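Local coordinates for protein NUDIX hydrolase (Alicyclobacillus acidocaldarius subsp. acidocaldarius, PDB 3QSJ) that probably hydrolyses phosphorus-containing anhydride bonds as a Nudix-family enzyme, using a bound divalent metal ion such as magnesium or manganese, at residues A[13-18]-A[89-94]; A[205-210]-A[218-223]. One frame throughout, in Å; residues are numbered along the deposited sequence. Where two conformers were deposited one is given.

Contact 1: A[13-18]-A[89-94]; sequences LVVIRD and WLLAVR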
loop_
_atom_site.group_PDB
_atom_site.type_symbol
_atom_site.label_atom_id
_atom_site.label_comp_id
_atom_site.label_asym_id
_atom_site.label_seq_id
_atom_site.Cartn_x
_atom_site.Cartn_y
_atom_site.Cartn_z
ATOM N N LEU A 13 -0.822 0.193 1.482
ATOM C CA LEU A 13 0.617 0.420 1.647
ATOM C C LEU A 13 0.941 1.859 1.376
ATOM O O LEU A 13 0.642 2.404 0.306
ATOM C CB LEU A 13 1.456 -0.475 0.710
ATOM C CG LEU A 13 2.949 -0.547 1.064
ATOM C CD1 LEU A 13 3.135 -1.049 2.507
ATOM C CD2 LEU A 13 3.685 -1.441 0.020
ATOM N N VAL A 14 1.647 2.479 2.345
ATOM C CA VAL A 14 2.030 3.881 2.271
ATOM C C VAL A 14 3.520 3.809 1.995
ATOM O O VAL A 14 4.310 3.486 2.911
ATOM C CB VAL A 14 1.702 4.607 3.599
ATOM C CG1 VAL A 14 2.060 6.105 3.508
ATOM C CG2 VAL A 14 0.221 4.422 3.975
ATOM N N VAL A 15 3.896 4.075 0.744
ATOM C CA VAL A 15 5.312 3.964 0.318
ATOM C C VAL A 15 5.875 5.371 0.292
ATOM O O VAL A 15 5.394 6.231 -0.462
ATOM C CB VAL A 15 5.414 3.278 -1.071
ATOM C CG1 VAL A 15 6.883 3.030 -1.442
ATOM C CG2 VAL A 15 4.618 1.958 -1.100
ATOM N N ILE A 16 6.907 5.602 1.079
ATOM C CA ILE A 16 7.499 6.943 1.188
ATOM C C ILE A 16 8.969 7.064 0.876
ATOM O O ILE A 16 9.683 6.072 0.809
ATOM C CB ILE A 16 7.300 7.464 2.650
ATOM C CG1 ILE A 16 8.152 6.644 3.686
ATOM C CG2 ILE A 16 5.821 7.567 3.012
ATOM C CD1 ILE A 16 8.124 7.264 5.168
ATOM N N ARG A 17 9.419 8.302 0.652
ATOM C CA ARG A 17 10.851 8.524 0.470
ATOM C C ARG A 17 11.157 9.957 0.986
ATOM O O ARG A 17 10.257 10.774 1.131
ATOM C CB ARG A 17 11.229 8.362 -1.005
ATOM C CG ARG A 17 10.671 9.504 -1.867
ATOM C CD ARG A 17 10.852 9.192 -3.342
ATOM N NE ARG A 17 10.468 10.335 -4.198
ATOM C CZ ARG A 17 10.517 10.274 -5.519
ATOM N NH1 ARG A 17 10.933 9.157 -6.124
ATOM N NH2 ARG A 17 10.160 11.336 -6.258
ATOM N N ASP A 18 12.417 10.239 1.254
ATOM C CA ASP A 18 12.819 11.602 1.588
ATOM C C ASP A 18 12.882 12.347 0.263
ATOM O O ASP A 18 13.544 11.871 -0.668
ATOM C CB ASP A 18 14.191 11.593 2.246
ATOM C CG ASP A 18 14.147 11.122 3.690
ATOM O OD1 ASP A 18 13.131 11.434 4.410
ATOM O OD2 ASP A 18 15.106 10.465 4.115
ATOM N N TRP A 89 5.641 -2.428 -9.010
ATOM C CA TRP A 89 6.875 -2.673 -8.239
ATOM C C TRP A 89 6.525 -3.663 -7.114
ATOM O O TRP A 89 5.524 -3.459 -6.390
ATOM C CB TRP A 89 7.443 -1.380 -7.607
ATOM C CG TRP A 89 8.005 -0.415 -8.636
ATOM C CD1 TRP A 89 7.305 0.508 -9.356
ATOM C CD2 TRP A 89 9.381 -0.253 -9.016
ATOM N NE1 TRP A 89 8.137 1.154 -10.245
ATOM C CE2 TRP A 89 9.417 0.703 -10.062
ATOM C CE3 TRP A 89 10.571 -0.910 -8.661
ATOM C CZ2 TRP A 89 10.614 1.092 -10.686
ATOM C CZ3 TRP A 89 11.755 -0.485 -9.233
ATOM C CH2 TRP A 89 11.775 0.527 -10.206
ATOM N N LEU A 90 7.401 -4.656 -6.912
ATOM C CA LEU A 90 7.285 -5.572 -5.772
ATOM C C LEU A 90 8.236 -5.086 -4.779
ATOM O O LEU A 90 9.465 -5.111 -5.020
ATOM C CB LEU A 90 7.671 -7.027 -6.102
ATOM C CG LEU A 90 6.576 -7.937 -6.556
ATOM C CD1 LEU A 90 7.144 -9.234 -7.151
ATOM C CD2 LEU A 90 5.581 -8.226 -5.436
ATOM N N LEU A 91 7.711 -4.623 -3.654
ATOM C CA LEU A 91 8.509 -4.102 -2.555
ATOM C C LEU A 91 8.855 -5.187 -1.578
ATOM O O LEU A 91 8.101 -6.162 -1.421
ATOM C CB LEU A 91 7.734 -3.020 -1.788
ATOM C CG LEU A 91 7.751 -1.624 -2.425
ATOM C CD1 LEU A 91 7.147 -1.637 -3.747
ATOM C CD2 LEU A 91 7.007 -0.705 -1.624
ATOM N N ALA A 92 9.990 -4.978 -0.870
ATOM C CA ALA A 92 10.402 -5.867 0.253
ATOM C C ALA A 92 10.496 -7.344 -0.121
ATOM O O ALA A 92 10.247 -8.199 0.712
ATOM C CB ALA A 92 9.420 -5.697 1.437
ATOM N N VAL A 93 10.981 -7.629 -1.301
ATOM C CA VAL A 93 11.191 -9.036 -1.719
ATOM C C VAL A 93 12.673 -9.387 -1.531
ATOM O O VAL A 93 13.569 -8.547 -1.826
ATOM C CB VAL A 93 10.689 -9.260 -3.168
ATOM C CG1 VAL A 93 11.115 -10.632 -3.742
ATOM C CG2 VAL A 93 9.155 -9.129 -3.220
ATOM N N ARG A 94 12.938 -10.655 -1.108
ATOM C CA ARG A 94 14.326 -11.123 -1.003
ATOM C C ARG A 94 14.368 -12.639 -1.176
ATOM O O ARG A 94 13.327 -13.301 -1.103
ATOM C CB ARG A 94 14.861 -10.771 0.408
ATOM C CG ARG A 94 13.947 -11.241 1.531
ATOM C CD ARG A 94 14.708 -11.227 2.850
ATOM N NE ARG A 94 15.474 -12.461 2.955
ATOM C CZ ARG A 94 16.075 -12.848 4.067
ATOM N NH1 ARG A 94 15.962 -12.120 5.179
ATOM N NH2 ARG A 94 16.752 -13.988 4.097
#
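Leu91 presses one methyl, CD2, against the side chains of Leu13 and Val15. Leu91 CD2 lies 3.6 Å from Val15 CG2 and almost as near Val15 CG1, so the methyl sits on the fork of the valine. Val15 and Leu91 reach toward each other tip to tip. Leu13 comes in at a slant and adds its own CD2, 3.8 Å from Leu91 CD2. Leu91 has two conformers, and these contacts belong to one of them, so their detail is less certain. Leu13 CD2 also lies 3.7 Å from Val15 CG2, so the strand offers Leu91 a continuous patch of methyls. No hydrogen bond crosses between the segments; the contact is purely apolar and small, with 102 Å² buried in all. The backbones stay well apart, 9.1 Å between Val15 CA and Leu91 CA, and the side chains bridge that gap. The other leucine branch is turned back along its own chain: Leu91 CD1 lies 3.9 Å from Trp89 CB.

The setting is the Nudix fold. Residues 89-94 follow directly on helix 72-87, the Nudix helix, whose Glu82 and Glu86 bind the calcium ion together with Gly46. Residues 13-18 belong to a strand of the mixed sheet on which that helix packs. Leu13 and Val15, alternate residues of the strand, both point to this side. In Leu13 the CG is anti to the backbone N (chi1 -166°), and the chain extends toward the helix, where it touches Leu80 and Thr83. Leu91 also rests on Leu80, and both leucines touch Cys159 of the strand parallel to 7-18. The backbone of Leu13 hydrogen-bonds to that of Pro45, just before Gly46, and its side chain lies about 10 Å from the calcium.

Contact 2: A[205-210]-A[218-223]; sequences KALVAC and STLSIG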
loop_
_atom_site.group_PDB
_atom_site.type_symbol
_atom_site.label_atom_id
_atom_site.label_comp_id
_atom_site.label_asym_id
_atom_site.label_seq_id
_atom_site.Cartn_x
_atom_site.Cartn_y
_atom_site.Cartn_z
ATOM N N LYS A 205 -1.380 13.934 6.967
ATOM C CA LYS A 205 -1.067 14.862 8.061
ATOM C C LYS A 205 0.075 14.299 8.925
ATOM O O LYS A 205 0.951 15.075 9.353
ATOM C CB LYS A 205 -2.284 15.107 8.972
ATOM C CG LYS A 205 -3.421 15.871 8.347
ATOM C CD LYS A 205 -4.567 16.004 9.374
ATOM C CE LYS A 205 -5.751 16.751 8.813
ATOM N NZ LYS A 205 -7.009 16.394 9.513
ATOM N N ALA A 206 0.083 12.951 9.164
ATOM C CA ALA A 206 1.133 12.298 9.986
ATOM C C ALA A 206 2.459 12.446 9.281
ATOM O O ALA A 206 3.449 12.777 9.905
ATOM C CB ALA A 206 0.822 10.811 10.208
ATOM N N LEU A 207 2.488 12.207 7.967
ATOM C CA LEU A 207 3.711 12.366 7.156
ATOM C C LEU A 207 4.214 13.832 7.136
ATOM O O LEU A 207 5.422 14.080 7.246
ATOM C CB LEU A 207 3.408 11.916 5.730
ATOM C CG LEU A 207 3.209 10.397 5.532
ATOM C CD1 LEU A 207 2.925 10.098 4.054
ATOM C CD2 LEU A 207 4.421 9.606 6.049
ATOM N N VAL A 208 3.295 14.804 7.059
ATOM C CA VAL A 208 3.701 16.228 7.064
ATOM C C VAL A 208 4.378 16.618 8.385
ATOM O O VAL A 208 5.334 17.412 8.366
ATOM C CB VAL A 208 2.498 17.137 6.687
ATOM C CG1 VAL A 208 2.780 18.637 6.926
ATOM C CG2 VAL A 208 2.082 16.894 5.232
ATOM N N ALA A 209 3.896 16.066 9.519
ATOM C CA ALA A 209 4.435 16.363 10.859
ATOM C C ALA A 209 5.780 15.694 11.084
ATOM O O ALA A 209 6.494 16.043 12.007
ATOM C CB ALA A 209 3.462 15.901 11.930
ATOM N N CYS A 210 6.102 14.704 10.262
ATOM C CA CYS A 210 7.300 13.913 10.388
ATOM C C CYS A 210 8.525 14.510 9.674
ATOM O O CYS A 210 8.434 14.804 8.501
ATOM C CB CYS A 210 7.015 12.504 9.897
ATOM S SG CYS A 210 8.237 11.318 10.456
ATOM N N SER A 218 10.219 4.800 12.515
ATOM C CA SER A 218 10.360 4.572 13.928
ATOM C C SER A 218 9.167 4.999 14.783
ATOM O O SER A 218 9.126 4.628 15.941
ATOM C CB SER A 218 11.567 5.382 14.455
ATOM O OG SER A 218 12.749 4.649 14.287
ATOM N N THR A 219 8.257 5.870 14.276
ATOM C CA THR A 219 7.287 6.508 15.150
ATOM C C THR A 219 5.908 6.626 14.551
ATOM O O THR A 219 4.964 6.904 15.314
ATOM C CB THR A 219 7.706 7.994 15.427
ATOM O OG1 THR A 219 7.675 8.743 14.190
ATOM C CG2 THR A 219 9.033 8.157 16.096
ATOM N N LEU A 220 5.781 6.542 13.218
ATOM C CA LEU A 220 4.459 6.814 12.659
ATOM C C LEU A 220 3.352 5.963 13.205
ATOM O O LEU A 220 3.448 4.733 13.275
ATOM C CB LEU A 220 4.432 6.811 11.122
ATOM C CG LEU A 220 3.557 7.912 10.510
ATOM C CD1 LEU A 220 4.281 9.259 10.582
ATOM C CD2 LEU A 220 3.252 7.556 9.046
ATOM N N SER A 221 2.254 6.638 13.516
ATOM C CA SER A 221 1.071 5.946 13.999
ATOM C C SER A 221 -0.119 6.841 13.806
ATOM O O SER A 221 -0.110 8.011 14.251
ATOM C CB SER A 221 1.207 5.616 15.482
ATOM O OG SER A 221 -0.064 5.306 16.026
ATOM N N ILE A 222 -1.167 6.293 13.196
ATOM C CA ILE A 222 -2.408 7.031 13.004
ATOM C C ILE A 222 -3.406 6.551 14.084
ATOM O O ILE A 222 -3.778 5.369 14.102
ATOM C CB ILE A 222 -2.978 6.867 11.562
ATOM C CG1 ILE A 222 -1.916 6.591 10.456
ATOM C CG2 ILE A 222 -3.907 8.018 11.214
ATOM C CD1 ILE A 222 -0.797 7.669 10.197
ATOM N N GLY A 223 -3.775 7.449 14.996
ATOM C CA GLY A 223 -4.734 7.163 16.058
ATOM C C GLY A 223 -6.072 7.661 15.551
ATOM O O GLY A 223 -6.080 8.668 14.832
#
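Leu220 drops its CD1 methyl into the shallow hollow between Ala206 and Cys210, one helical turn apart in sequence. Leu220 CD1 is 3.8 Å from Ala206 CB and 3.7 Å from Ala206 O, and it lies more loosely against Cys210 CB. The small side chain of Ala206 probably allows Leu220 CD1 to come this close to the helix backbone. Ala206 is in turn the bump of the other half of the fit. It enters the notch between Leu220 and Ile222, where Ala206 CB meets Ile222 CD1 at 3.5 Å. Ile222 has two conformers, and this last touch belongs to one of them, so it is less certain.

The second branch of Leu220 has a different partner. Leu220 CD2 meets Leu207 CD2 at 3.8 Å, and the two leucine side chains cross at about a right angle. Leu207 starts out along the flank of the helix. Its CG is anti to the carbonyl carbon (chi1 -71°); CD1 carries on the extended line and CD2 branches off it to Leu220. An alanine in place of Leu220 would probably leave the dip between Ala206 and Cys210 unfilled and Leu207 CD2 without its mate on this side.

The contact buries 208 Å² and has no hydrogen bond across it. Helix 198-209 is followed after a short loop by helix 213-219, and the chain then runs back past the end of the first helix. Cys210 also touches Ile215 and Ala216 of the second helix. The returning residues lie along strand 137-143, where the backbone of Ile222 hydrogen-bonds to that of Ile139 and Leu220 O accepts a hydrogen bond from Arg137 NE. Leu207, further in, packs against Ala182 of helix 182-190.

The two contacts come one after the other along the chain, and their centres lie about 17 Å apart. Strand 7-18 belongs to contact 1 and also touches contact 2 with its other face. Leu13 and Val15 form their side of contact 1 on the face turned to the metal-binding helix 72-87. Val14 and Ile16 point the other way and meet Leu207 of contact 2: Ile16 CG2 lies 3.9 Å from Leu207 CD2. Contact 1 is buried near the middle of the protein. Contact 2 is further out, where the C-terminal helices pack on the sheet. The contacts thus lie on the two faces of the sheet, as in the alpha-beta-alpha sandwich of Nudix enzymes. The calcium site is on the side of contact 1, while contact 2 lies away from it.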